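Local coordinates for Cgl0159-like domain-containing protein (Corynebacterium glutamicum, PDB 3FOK) that is of unknown function but adopts a TIM-barrel fold, with five copies of the chain in the crystal assembly, at residues A[142-147]-A[178-183]; A[218-223]-A[239-244]; A[27-32]-A[94-99]; A[31-36]-A[104-109]. All coordinates share one frame; numbering follows the deposited sequence.

Contact 1. Residues A[142-147]-A[178-183]; sequences VDFAKT and PIMLEP
Strands 144-147 and 179-183 run parallel with their axes 4.3 Å apart at closest approach and inclined by 19°, A145 lying opposite I179, K146 opposite M180 and T147 opposite L181. They are neighbouring staves of the TIM barrel, joined through helix 158-174 in a beta-alpha-beta unit. Four backbone hydrogen bonds link them: A145 N to P178 O, M180 N to A145 O, T147 N to M180 O and E182 N to T147 O. On the helix-facing side, A145 CB meets I179 CG1 at 4.0 Å, and T147 and L181 run alongside each other, T147 CB 3.8 Å from L181 CD2; T165, V169 and A172 of the helix pack against this surface. On the other side the F144 ring is sandwiched. P178 CB sits over one face, 3.8 Å from the ring centroid, and the CE methyl of selenomethionine M180 over the opposite face at 3.7 Å, both as CH-pi contacts. A bend at the last torsion of M180 (chi3 -71°) folds CE over the ring centre, while SE stays farther off. Beyond M180, the K146 chain, bent at chi2, slants across to E182, whose carboxylate also pairs with K222. Here K146 NZ lies 3.0 Å from E182 OE1, approaching from above the carboxylate plane, 43° out of it.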
loop_
_atom_site.group_PDB
_atom_site.type_symbol
_atom_site.label_atom_id
_atom_site.label_comp_id
_atom_site.label_asym_id
_atom_site.label_seq_id
_atom_site.Cartn_x
_atom_site.Cartn_y
_atom_site.Cartn_z
ATOM N N VAL A 142 8.070 19.187 -20.453
ATOM C CA VAL A 142 6.713 19.698 -20.602
ATOM C C VAL A 142 6.670 20.891 -19.650
ATOM O O VAL A 142 7.334 20.895 -18.615
ATOM C CB VAL A 142 5.626 18.666 -20.207
ATOM C CG1 VAL A 142 5.977 17.293 -20.755
ATOM C CG2 VAL A 142 5.448 18.653 -18.721
ATOM N N ASP A 143 5.878 21.894 -19.994
ATOM C CA ASP A 143 5.809 23.113 -19.203
ATOM C C ASP A 143 4.751 23.192 -18.117
ATOM O O ASP A 143 4.873 23.993 -17.190
ATOM C CB ASP A 143 5.594 24.310 -20.137
ATOM C CG ASP A 143 6.430 24.227 -21.402
ATOM O OD1 ASP A 143 6.038 23.496 -22.343
ATOM O OD2 ASP A 143 7.487 24.892 -21.452
ATOM N N PHE A 144 3.729 22.354 -18.216
ATOM C CA PHE A 144 2.608 22.427 -17.292
ATOM C C PHE A 144 2.032 21.046 -16.982
ATOM O O PHE A 144 2.044 20.161 -17.840
ATOM C CB PHE A 144 1.535 23.260 -17.984
ATOM C CG PHE A 144 0.912 24.323 -17.137
ATOM C CD1 PHE A 144 0.250 24.007 -15.956
ATOM C CD2 PHE A 144 0.889 25.640 -17.591
ATOM C CE1 PHE A 144 -0.436 24.989 -15.244
ATOM C CE2 PHE A 144 0.208 26.625 -16.889
ATOM C CZ PHE A 144 -0.458 26.299 -15.714
ATOM N N ALA A 145 1.513 20.872 -15.770
ATOM C CA ALA A 145 0.897 19.609 -15.378
ATOM C C ALA A 145 -0.593 19.873 -15.157
ATOM O O ALA A 145 -0.973 20.976 -14.757
ATOM C CB ALA A 145 1.533 19.085 -14.097
ATOM N N LYS A 146 -1.438 18.880 -15.427
ATOM C CA LYS A 146 -2.872 19.056 -15.228
ATOM C C LYS A 146 -3.502 17.813 -14.611
ATOM O O LYS A 146 -3.114 16.680 -14.917
ATOM C CB LYS A 146 -3.553 19.419 -16.556
ATOM C CG LYS A 146 -4.442 18.349 -17.169
ATOM C CD LYS A 146 -5.879 18.419 -16.676
ATOM C CE LYS A 146 -6.724 17.371 -17.395
ATOM N NZ LYS A 146 -8.180 17.514 -17.162
ATOM N N THR A 147 -4.486 18.044 -13.745
ATOM C CA THR A 147 -5.179 16.972 -13.041
ATOM C C THR A 147 -6.689 17.179 -13.040
ATOM O O THR A 147 -7.166 18.312 -13.056
ATOM C CB THR A 147 -4.732 16.919 -11.567
ATOM O OG1 THR A 147 -3.324 16.673 -11.494
ATOM C CG2 THR A 147 -5.480 15.831 -10.824
ATOM N N PRO A 178 4.425 24.252 -12.836
ATOM C CA PRO A 178 3.042 24.703 -12.662
ATOM C C PRO A 178 2.081 23.530 -12.793
ATOM O O PRO A 178 2.235 22.690 -13.682
ATOM C CB PRO A 178 2.869 25.721 -13.784
ATOM C CG PRO A 178 4.245 26.291 -13.933
ATOM C CD PRO A 178 5.109 25.048 -13.870
ATOM N N ILE A 179 1.100 23.462 -11.898
ATOM C CA ILE A 179 0.130 22.379 -11.938
ATOM C C ILE A 179 -1.304 22.908 -11.907
ATOM O O ILE A 179 -1.720 23.631 -11.001
ATOM C CB ILE A 179 0.370 21.371 -10.789
ATOM C CG1 ILE A 179 -0.632 20.219 -10.896
ATOM C CG2 ILE A 179 0.291 22.078 -9.446
ATOM C CD1 ILE A 179 -0.332 19.065 -9.967
HETATM N N MSE A 180 -2.037 22.511 -12.938
HETATM C CA MSE A 180 -3.418 22.896 -13.205
HETATM C C MSE A 180 -4.411 21.864 -12.646
HETATM O O MSE A 180 -4.375 20.697 -13.034
HETATM C CB MSE A 180 -3.542 22.988 -14.728
HETATM C CG MSE A 180 -4.742 23.669 -15.322
HETATM SE SE MSE A 180 -4.628 23.363 -17.251
HETATM C CE MSE A 180 -3.125 24.511 -17.672
ATOM N N LEU A 181 -5.288 22.283 -11.736
ATOM C CA LEU A 181 -6.276 21.366 -11.174
ATOM C C LEU A 181 -7.668 21.707 -11.705
ATOM O O LEU A 181 -8.085 22.870 -11.662
ATOM C CB LEU A 181 -6.295 21.441 -9.640
ATOM C CG LEU A 181 -5.019 21.196 -8.831
ATOM C CD1 LEU A 181 -5.381 21.149 -7.353
ATOM C CD2 LEU A 181 -4.362 19.896 -9.248
ATOM N N GLU A 182 -8.379 20.697 -12.203
ATOM C CA GLU A 182 -9.730 20.886 -12.721
ATOM C C GLU A 182 -10.677 20.269 -11.699
ATOM O O GLU A 182 -10.918 19.062 -11.716
ATOM C CB GLU A 182 -9.892 20.184 -14.073
ATOM C CG GLU A 182 -11.157 20.577 -14.835
ATOM C CD GLU A 182 -11.311 19.827 -16.152
ATOM O OE1 GLU A 182 -10.298 19.643 -16.861
ATOM O OE2 GLU A 182 -12.447 19.434 -16.487
ATOM N N PRO A 183 -11.221 21.092 -10.786
ATOM C CA PRO A 183 -12.136 20.604 -9.755
ATOM C C PRO A 183 -13.600 20.594 -10.174
ATOM O O PRO A 183 -14.011 21.318 -11.081
ATOM C CB PRO A 183 -11.883 21.565 -8.612
ATOM C CG PRO A 183 -11.760 22.862 -9.351
ATOM C CD PRO A 183 -10.892 22.511 -10.551
#

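Contact 2. Residues A[218-223]-A[239-244]; sequences YTWMKL and PTLLLG
W220 lays one face of its indole against P239: the CG of the proline stands 3.2 Å from the centroid of the five-membered ring, almost on the normal, a close CH-pi contact. A chi1 of -72° sets CG of W220 beside its own backbone N, and chi2 of 52° turns the six-membered part toward L241, whose CG comes within 3.9 Å of W220 CE3. The F144 ring meets the indole edge-to-face, and A19 of a second subunit packs on W220. Next, M221 binds through its backbone, N to P239 O and O to L241 N, while its CB touches T240 OG1 at 3.7 Å; that hydroxyl is hydrogen-bonded to M238 O. K222 turns to the same side of the sheet as L241. Its chain is fully extended, carrying NZ to a salt bridge with E182, and L243 crosses it at about a right angle, CD2 lying 4.1 Å from K222 CG. At L223, CG meets T240 CG2 at 3.9 Å; L223 N donates to L241 O, and L223 O accepts from L243 N at 3.0 Å. Parallel pairing at a 23° inclination, with helix 229-232 in the connection between the strands, makes this a beta-alpha-beta step of the TIM barrel.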
loop_
_atom_site.group_PDB
_atom_site.type_symbol
_atom_site.label_atom_id
_atom_site.label_comp_id
_atom_site.label_asym_id
_atom_site.label_seq_id
_atom_site.Cartn_x
_atom_site.Cartn_y
_atom_site.Cartn_z
ATOM N N TYR A 218 2.307 26.885 -6.890
ATOM C CA TYR A 218 2.434 26.588 -8.308
ATOM C C TYR A 218 1.148 26.015 -8.868
ATOM O O TYR A 218 1.134 25.489 -9.982
ATOM C CB TYR A 218 3.562 25.584 -8.560
ATOM C CG TYR A 218 4.918 26.224 -8.629
ATOM C CD1 TYR A 218 5.627 26.524 -7.470
ATOM C CD2 TYR A 218 5.466 26.596 -9.859
ATOM C CE1 TYR A 218 6.851 27.187 -7.527
ATOM C CE2 TYR A 218 6.684 27.259 -9.932
ATOM C CZ TYR A 218 7.370 27.554 -8.760
ATOM O OH TYR A 218 8.561 28.234 -8.823
ATOM N N THR A 219 0.061 26.118 -8.116
ATOM C CA THR A 219 -1.183 25.548 -8.597
ATOM C C THR A 219 -2.140 26.548 -9.233
ATOM O O THR A 219 -2.361 27.643 -8.725
ATOM C CB THR A 219 -1.908 24.761 -7.476
ATOM O OG1 THR A 219 -2.937 25.569 -6.902
ATOM C CG2 THR A 219 -0.921 24.360 -6.387
ATOM N N TRP A 220 -2.685 26.137 -10.373
ATOM C CA TRP A 220 -3.636 26.919 -11.148
ATOM C C TRP A 220 -4.981 26.212 -11.074
ATOM O O TRP A 220 -5.071 25.064 -10.653
ATOM C CB TRP A 220 -3.209 26.982 -12.616
ATOM C CG TRP A 220 -2.023 27.840 -12.899
ATOM C CD1 TRP A 220 -0.806 27.785 -12.289
ATOM C CD2 TRP A 220 -1.929 28.868 -13.890
ATOM N NE1 TRP A 220 0.045 28.715 -12.837
ATOM C CE2 TRP A 220 -0.619 29.396 -13.824
ATOM C CE3 TRP A 220 -2.824 29.395 -14.832
ATOM C CZ2 TRP A 220 -0.181 30.426 -14.661
ATOM C CZ3 TRP A 220 -2.390 30.420 -15.669
ATOM C CH2 TRP A 220 -1.079 30.925 -15.575
HETATM N N MSE A 221 -6.024 26.906 -11.501
HETATM C CA MSE A 221 -7.364 26.347 -11.510
HETATM C C MSE A 221 -7.864 26.328 -12.946
HETATM O O MSE A 221 -7.592 27.240 -13.726
HETATM C CB MSE A 221 -8.316 27.198 -10.660
HETATM C CG MSE A 221 -8.042 27.184 -9.166
HETATM SE SE MSE A 221 -8.604 25.551 -8.290
HETATM C CE MSE A 221 -6.884 24.777 -7.925
ATOM N N LYS A 222 -8.582 25.269 -13.290
ATOM C CA LYS A 222 -9.171 25.121 -14.612
ATOM C C LYS A 222 -10.644 24.987 -14.248
ATOM O O LYS A 222 -11.086 23.932 -13.802
ATOM C CB LYS A 222 -8.646 23.852 -15.282
ATOM C CG LYS A 222 -9.092 23.642 -16.720
ATOM C CD LYS A 222 -8.533 22.325 -17.242
ATOM C CE LYS A 222 -9.107 21.953 -18.594
ATOM N NZ LYS A 222 -8.721 20.564 -18.967
ATOM N N LEU A 223 -11.393 26.074 -14.408
ATOM C CA LEU A 223 -12.801 26.086 -14.038
ATOM C C LEU A 223 -13.782 26.209 -15.192
ATOM O O LEU A 223 -13.430 26.661 -16.282
ATOM C CB LEU A 223 -13.060 27.234 -13.060
ATOM C CG LEU A 223 -12.140 27.356 -11.844
ATOM C CD1 LEU A 223 -12.541 28.574 -11.036
ATOM C CD2 LEU A 223 -12.221 26.100 -10.996
ATOM N N PRO A 239 -4.204 31.770 -10.318
ATOM C CA PRO A 239 -4.363 31.958 -11.761
ATOM C C PRO A 239 -5.355 30.924 -12.273
ATOM O O PRO A 239 -5.239 29.735 -11.973
ATOM C CB PRO A 239 -2.947 31.755 -12.296
ATOM C CG PRO A 239 -2.304 30.869 -11.271
ATOM C CD PRO A 239 -2.808 31.448 -9.980
ATOM N N THR A 240 -6.338 31.387 -13.034
ATOM C CA THR A 240 -7.378 30.514 -13.546
ATOM C C THR A 240 -7.496 30.487 -15.063
ATOM O O THR A 240 -7.287 31.490 -15.742
ATOM C CB THR A 240 -8.745 30.921 -12.954
ATOM O OG1 THR A 240 -8.695 30.813 -11.528
ATOM C CG2 THR A 240 -9.854 30.027 -13.484
ATOM N N LEU A 241 -7.827 29.312 -15.583
ATOM C CA LEU A 241 -8.020 29.111 -17.011
ATOM C C LEU A 241 -9.419 28.531 -17.160
ATOM O O LEU A 241 -9.845 27.699 -16.358
ATOM C CB LEU A 241 -6.975 28.141 -17.567
ATOM C CG LEU A 241 -5.541 28.677 -17.578
ATOM C CD1 LEU A 241 -4.581 27.578 -17.988
ATOM C CD2 LEU A 241 -5.443 29.859 -18.534
ATOM N N LEU A 242 -10.139 28.980 -18.178
ATOM C CA LEU A 242 -11.501 28.517 -18.398
ATOM C C LEU A 242 -11.567 27.338 -19.358
ATOM O O LEU A 242 -10.752 27.217 -20.271
ATOM C CB LEU A 242 -12.351 29.670 -18.931
ATOM C CG LEU A 242 -12.220 30.979 -18.144
ATOM C CD1 LEU A 242 -13.036 32.064 -18.823
ATOM C CD2 LEU A 242 -12.677 30.772 -16.710
ATOM N N LEU A 243 -12.544 26.467 -19.137
ATOM C CA LEU A 243 -12.743 25.293 -19.975
ATOM C C LEU A 243 -14.094 25.385 -20.681
ATOM O O LEU A 243 -15.028 25.999 -20.172
ATOM C CB LEU A 243 -12.676 24.024 -19.117
ATOM C CG LEU A 243 -13.688 23.878 -17.973
ATOM C CD1 LEU A 243 -15.006 23.333 -18.509
ATOM C CD2 LEU A 243 -13.135 22.930 -16.921
ATOM N N GLY A 244 -14.183 24.784 -21.861
ATOM C CA GLY A 244 -15.422 24.796 -22.616
ATOM C C GLY A 244 -15.920 23.370 -22.744
ATOM O O GLY A 244 -15.537 22.654 -23.673
#

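Contact 3. Residues A[27-32]-A[94-99]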
loop_
_atom_site.group_PDB
_atom_site.type_symbol
_atom_site.label_atom_id
_atom_site.label_comp_id
_atom_site.label_asym_id
_atom_site.label_seq_id
_atom_site.Cartn_x
_atom_site.Cartn_y
_atom_site.Cartn_z
ATOM N N GLU A 27 14.240 12.404 -28.407
ATOM C CA GLU A 27 15.250 13.315 -28.927
ATOM C C GLU A 27 14.613 14.552 -29.555
ATOM O O GLU A 27 15.012 15.676 -29.258
ATOM C CB GLU A 27 16.139 12.596 -29.944
ATOM C CG GLU A 27 17.478 13.285 -30.180
ATOM C CD GLU A 27 18.505 12.373 -30.836
ATOM O OE1 GLU A 27 18.703 11.244 -30.332
ATOM O OE2 GLU A 27 19.122 12.785 -31.843
ATOM N N ARG A 28 13.623 14.351 -30.418
ATOM C CA ARG A 28 12.946 15.473 -31.056
ATOM C C ARG A 28 12.212 16.303 -30.018
ATOM O O ARG A 28 12.048 17.513 -30.170
ATOM C CB ARG A 28 11.956 14.973 -32.108
ATOM C CG ARG A 28 12.575 14.739 -33.475
ATOM C CD ARG A 28 11.666 13.909 -34.362
ATOM N NE ARG A 28 12.152 13.859 -35.736
ATOM C CZ ARG A 28 12.017 14.853 -36.610
ATOM N NH1 ARG A 28 11.404 15.977 -36.250
ATOM N NH2 ARG A 28 12.499 14.727 -37.843
ATOM N N PHE A 29 11.781 15.644 -28.953
ATOM C CA PHE A 29 11.058 16.317 -27.886
ATOM C C PHE A 29 11.971 17.299 -27.155
ATOM O O PHE A 29 11.571 18.417 -26.845
ATOM C CB PHE A 29 10.521 15.285 -26.891
ATOM C CG PHE A 29 9.300 15.734 -26.147
ATOM C CD1 PHE A 29 9.268 16.968 -25.510
ATOM C CD2 PHE A 29 8.181 14.914 -26.077
ATOM C CE1 PHE A 29 8.136 17.383 -24.813
ATOM C CE2 PHE A 29 7.043 15.318 -25.382
ATOM C CZ PHE A 29 7.021 16.556 -24.749
ATOM N N LYS A 30 13.200 16.874 -26.892
ATOM C CA LYS A 30 14.156 17.710 -26.179
ATOM C C LYS A 30 14.816 18.794 -27.034
ATOM O O LYS A 30 15.302 19.794 -26.501
ATOM C CB LYS A 30 15.211 16.822 -25.515
ATOM C CG LYS A 30 14.601 15.858 -24.499
ATOM C CD LYS A 30 15.643 14.974 -23.823
ATOM C CE LYS A 30 14.987 14.076 -22.776
ATOM N NZ LYS A 30 15.978 13.231 -22.048
ATOM N N GLN A 31 14.829 18.606 -28.349
ATOM C CA GLN A 31 15.418 19.594 -29.250
ATOM C C GLN A 31 14.398 20.686 -29.545
ATOM O O GLN A 31 14.664 21.646 -30.263
ATOM C CB GLN A 31 15.863 18.921 -30.546
ATOM C CG GLN A 31 17.188 18.198 -30.413
ATOM C CD GLN A 31 17.476 17.285 -31.584
ATOM O OE1 GLN A 31 17.028 17.532 -32.707
ATOM N NE2 GLN A 31 18.243 16.228 -31.332
ATOM N N ARG A 32 13.223 20.511 -28.960
ATOM C CA ARG A 32 12.096 21.422 -29.089
ATOM C C ARG A 32 12.439 22.829 -28.599
ATOM O O ARG A 32 13.074 22.996 -27.560
ATOM C CB ARG A 32 10.936 20.844 -28.272
ATOM C CG ARG A 32 9.657 21.636 -28.243
ATOM C CD ARG A 32 8.604 20.841 -27.477
ATOM N NE ARG A 32 8.693 21.007 -26.030
ATOM C CZ ARG A 32 8.090 21.987 -25.366
ATOM N NH1 ARG A 32 7.361 22.875 -26.023
ATOM N NH2 ARG A 32 8.210 22.080 -24.049
ATOM N N ILE A 94 -0.446 11.487 -27.124
ATOM C CA ILE A 94 -0.828 12.594 -27.996
ATOM C C ILE A 94 0.339 13.566 -28.155
ATOM O O ILE A 94 0.643 14.017 -29.261
ATOM C CB ILE A 94 -2.050 13.367 -27.418
ATOM C CG1 ILE A 94 -3.292 12.466 -27.422
ATOM C CG2 ILE A 94 -2.319 14.630 -28.239
ATOM C CD1 ILE A 94 -3.838 12.163 -28.806
ATOM N N ILE A 95 0.997 13.880 -27.045
ATOM C CA ILE A 95 2.119 14.805 -27.081
ATOM C C ILE A 95 3.310 14.249 -27.858
ATOM O O ILE A 95 3.928 14.973 -28.639
ATOM C CB ILE A 95 2.558 15.205 -25.657
ATOM C CG1 ILE A 95 1.408 15.927 -24.956
ATOM C CG2 ILE A 95 3.780 16.102 -25.714
ATOM C CD1 ILE A 95 0.865 17.126 -25.723
ATOM N N ASP A 96 3.634 12.973 -27.660
ATOM C CA ASP A 96 4.758 12.389 -28.382
ATOM C C ASP A 96 4.542 12.488 -29.894
ATOM O O ASP A 96 5.451 12.897 -30.616
ATOM C CB ASP A 96 4.989 10.928 -27.973
ATOM C CG ASP A 96 5.445 10.786 -26.521
ATOM O OD1 ASP A 96 6.120 11.705 -26.003
ATOM O OD2 ASP A 96 5.142 9.747 -25.895
ATOM N N ASP A 97 3.353 12.131 -30.381
ATOM C CA ASP A 97 3.107 12.227 -31.816
ATOM C C ASP A 97 3.355 13.660 -32.276
ATOM O O ASP A 97 4.196 13.900 -33.141
ATOM C CB ASP A 97 1.678 11.808 -32.170
ATOM C CG ASP A 97 1.452 10.313 -32.018
ATOM O OD1 ASP A 97 2.424 9.544 -32.181
ATOM O OD2 ASP A 97 0.298 9.906 -31.749
ATOM N N LEU A 98 2.635 14.611 -31.687
ATOM C CA LEU A 98 2.800 16.014 -32.045
ATOM C C LEU A 98 4.264 16.440 -31.959
ATOM O O LEU A 98 4.732 17.236 -32.769
ATOM C CB LEU A 98 1.952 16.903 -31.134
ATOM C CG LEU A 98 0.430 16.866 -31.303
ATOM C CD1 LEU A 98 -0.234 17.682 -30.199
ATOM C CD2 LEU A 98 0.054 17.412 -32.675
ATOM N N ALA A 99 4.989 15.907 -30.982
ATOM C CA ALA A 99 6.396 16.254 -30.828
ATOM C C ALA A 99 7.203 15.636 -31.960
ATOM O O ALA A 99 8.066 16.283 -32.554
ATOM C CB ALA A 99 6.915 15.764 -29.478
#
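F29 points its ring from helix 23-30 into the side of helix 92-100, where I95, D96 and A99 receive it. With CG roughly anti to the backbone N (chi1 -154°), the ring is carried toward helix 92-100. I95 crosses it obliquely, bringing CG2 to 3.4 Å from F29 CE2, about as close as it is to CZ. One helical turn further on, A99 sets its CB 3.7 Å from F29 CD2, nearer the root of the ring. D96 comes at the edge: OD1 lies in the ring plane, 3.8 Å from CE2 of F29, with the carboxylate turned 77° to the ring. The other oxygen of D96 accepts a hydrogen bond from S216 N of a third subunit, so this aspartate stands between the aromatic edge and the oligomer interface. No hydrogen bond joins the two segments. The arrangement is largely apolar helix-helix packing, with one carboxylate at the ring edge, by which a helix preceding the first barrel strand is laid against one of the helices surrounding the TIM barrel.

Contact 4. Residues A[31-36]-A[104-109]; sequences QRRKRE and LDDKIV
The type II beta turn L104-K107, which leads from helix 92-100 into barrel strand 108-112, is held by R32 and R33 of the loop 31-36, with R35 packing beside it. R32 spans the turn: its NH1 donates to L104 O at 3.2 Å and to K107 O at 2.9 Å, both acceptors lying in the guanidinium plane, while V109 CG2 rests over one face. The bend at chi3 (83°) swings the guanidinium round to these two carbonyls, and its NH2 goes on to D143 and G141. R33 holds the middle of the turn through its backbone. Its N meets the anti lone pair of D105 OD1 almost straight, at 3.1 Å, and its O takes D106 N at 2.6 Å. The R33 side chain adds a salt bridge, NH2 to D106 OD1 at 2.7 Å, although the two planes stand 80° apart and D106 OD2 lies over the guanidinium face. R35 packs on I108, whose CG1 sits over the guanidinium, with NE bonded to E36 O at 2.8 Å and NH1 paired with D86. Both turn-end carbonyls thus share a single arginine nitrogen, and the contact joins loop 31-36 to the alpha-beta loop at the N-terminal end of a TIM-barrel strand.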
loop_
_atom_site.group_PDB
_atom_site.type_symbol
_atom_site.label_atom_id
_atom_site.label_comp_id
_atom_site.label_asym_id
_atom_site.label_seq_id
_atom_site.Cartn_x
_atom_site.Cartn_y
_atom_site.Cartn_z
ATOM N N GLN A 31 14.829 18.606 -28.349
ATOM C CA GLN A 31 15.418 19.594 -29.250
ATOM C C GLN A 31 14.398 20.686 -29.545
ATOM O O GLN A 31 14.664 21.646 -30.263
ATOM C CB GLN A 31 15.863 18.921 -30.546
ATOM C CG GLN A 31 17.188 18.198 -30.413
ATOM C CD GLN A 31 17.476 17.285 -31.584
ATOM O OE1 GLN A 31 17.028 17.532 -32.707
ATOM N NE2 GLN A 31 18.243 16.228 -31.332
ATOM N N ARG A 32 13.223 20.511 -28.960
ATOM C CA ARG A 32 12.096 21.422 -29.089
ATOM C C ARG A 32 12.439 22.829 -28.599
ATOM O O ARG A 32 13.074 22.996 -27.560
ATOM C CB ARG A 32 10.936 20.844 -28.272
ATOM C CG ARG A 32 9.657 21.636 -28.243
ATOM C CD ARG A 32 8.604 20.841 -27.477
ATOM N NE ARG A 32 8.693 21.007 -26.030
ATOM C CZ ARG A 32 8.090 21.987 -25.366
ATOM N NH1 ARG A 32 7.361 22.875 -26.023
ATOM N NH2 ARG A 32 8.210 22.080 -24.049
ATOM N N ARG A 33 12.020 23.838 -29.357
ATOM C CA ARG A 33 12.261 25.228 -28.983
ATOM C C ARG A 33 11.277 25.595 -27.886
ATOM O O ARG A 33 10.062 25.537 -28.090
ATOM C CB ARG A 33 12.039 26.146 -30.181
ATOM C CG ARG A 33 13.074 26.001 -31.274
ATOM C CD ARG A 33 14.034 27.178 -31.271
ATOM N NE ARG A 33 13.323 28.455 -31.356
ATOM C CZ ARG A 33 12.394 28.738 -32.267
ATOM N NH1 ARG A 33 12.048 27.835 -33.180
ATOM N NH2 ARG A 33 11.810 29.929 -32.270
ATOM N N LYS A 34 11.793 25.976 -26.723
ATOM C CA LYS A 34 10.929 26.332 -25.608
ATOM C C LYS A 34 10.653 27.827 -25.523
ATOM O O LYS A 34 11.362 28.635 -26.123
ATOM C CB LYS A 34 11.543 25.829 -24.304
ATOM C CG LYS A 34 11.652 24.315 -24.262
ATOM C CD LYS A 34 12.509 23.830 -23.113
ATOM C CE LYS A 34 12.751 22.336 -23.232
ATOM N NZ LYS A 34 13.320 21.981 -24.566
ATOM N N ARG A 35 9.607 28.183 -24.785
ATOM C CA ARG A 35 9.218 29.574 -24.614
ATOM C C ARG A 35 8.811 29.839 -23.175
ATOM O O ARG A 35 8.638 28.910 -22.386
ATOM C CB ARG A 35 8.043 29.919 -25.531
ATOM C CG ARG A 35 6.887 28.939 -25.447
ATOM C CD ARG A 35 5.580 29.565 -25.900
ATOM N NE ARG A 35 4.990 30.401 -24.858
ATOM C CZ ARG A 35 3.850 31.075 -24.990
ATOM N NH1 ARG A 35 3.168 31.022 -26.127
ATOM N NH2 ARG A 35 3.379 31.791 -23.978
ATOM N N GLU A 36 8.669 31.117 -22.837
ATOM C CA GLU A 36 8.251 31.505 -21.498
ATOM C C GLU A 36 6.803 31.062 -21.345
ATOM O O GLU A 36 6.067 30.979 -22.331
ATOM C CB GLU A 36 8.336 33.023 -21.329
ATOM C CG GLU A 36 9.748 33.591 -21.262
ATOM C CD GLU A 36 10.423 33.326 -19.927
ATOM O OE1 GLU A 36 9.804 33.615 -18.877
ATOM O OE2 GLU A 36 11.573 32.838 -19.926
ATOM N N LEU A 104 5.614 21.212 -32.033
ATOM C CA LEU A 104 5.620 21.818 -30.706
ATOM C C LEU A 104 6.716 22.838 -30.391
ATOM O O LEU A 104 7.067 23.023 -29.224
ATOM C CB LEU A 104 5.629 20.712 -29.641
ATOM C CG LEU A 104 4.287 20.061 -29.273
ATOM C CD1 LEU A 104 3.403 19.906 -30.491
ATOM C CD2 LEU A 104 4.548 18.713 -28.618
ATOM N N ASP A 105 7.254 23.501 -31.411
ATOM C CA ASP A 105 8.282 24.514 -31.183
ATOM C C ASP A 105 7.605 25.797 -30.731
ATOM O O ASP A 105 6.624 26.227 -31.334
ATOM C CB ASP A 105 9.073 24.804 -32.462
ATOM C CG ASP A 105 9.945 23.646 -32.887
ATOM O OD1 ASP A 105 10.696 23.126 -32.038
ATOM O OD2 ASP A 105 9.890 23.267 -34.077
ATOM N N ASP A 106 8.127 26.407 -29.670
ATOM C CA ASP A 106 7.566 27.652 -29.150
ATOM C C ASP A 106 6.137 27.494 -28.656
ATOM O O ASP A 106 5.355 28.442 -28.679
ATOM C CB ASP A 106 7.599 28.740 -30.224
ATOM C CG ASP A 106 8.992 29.284 -30.461
ATOM O OD1 ASP A 106 9.195 29.949 -31.501
ATOM O OD2 ASP A 106 9.881 29.061 -29.607
ATOM N N LYS A 107 5.789 26.294 -28.214
ATOM C CA LYS A 107 4.447 26.058 -27.712
ATOM C C LYS A 107 4.514 25.597 -26.266
ATOM O O LYS A 107 5.564 25.176 -25.780
ATOM C CB LYS A 107 3.730 25.004 -28.564
ATOM C CG LYS A 107 3.496 25.422 -30.019
ATOM C CD LYS A 107 2.463 26.536 -30.147
ATOM C CE LYS A 107 2.245 26.911 -31.608
ATOM N NZ LYS A 107 1.135 27.891 -31.798
ATOM N N ILE A 108 3.382 25.697 -25.582
ATOM C CA ILE A 108 3.281 25.286 -24.196
ATOM C C ILE A 108 2.687 23.889 -24.155
ATOM O O ILE A 108 1.608 23.652 -24.695
ATOM C CB ILE A 108 2.371 26.243 -23.407
ATOM C CG1 ILE A 108 3.046 27.610 -23.289
ATOM C CG2 ILE A 108 2.058 25.661 -22.028
ATOM C CD1 ILE A 108 4.421 27.557 -22.649
ATOM N N VAL A 109 3.397 22.960 -23.528
ATOM C CA VAL A 109 2.903 21.595 -23.432
ATOM C C VAL A 109 2.383 21.318 -22.029
ATOM O O VAL A 109 3.117 21.464 -21.045
ATOM C CB VAL A 109 3.999 20.560 -23.734
ATOM C CG1 VAL A 109 3.367 19.184 -23.877
ATOM C CG2 VAL A 109 4.754 20.943 -24.991
#

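Overall arrangement
Contacts 3 and 4 come first along the chain, both starting from the region around Q31 and R32, which they share; contact 1 follows and contact 2 comes last. Contacts 1 and 2 are adjacent in the barrel wall, centres about 8 Å apart, because strands 179-189 and 219-224 are neighbours. Contact 4 enters the same sheet through strand 108-112, next to strand 144-151 of contact 1, although their centres are about 17 Å apart. Contact 3 lies outermost, about 10 Å from contact 4 and 25 Å from contact 2 between centres. Contacts 3 and 4 join the chain before strand 44-48 to the barrel, whereas contacts 1 and 2 lie within its wall; D143 OD1 meets both R32 NH2 and V109 N.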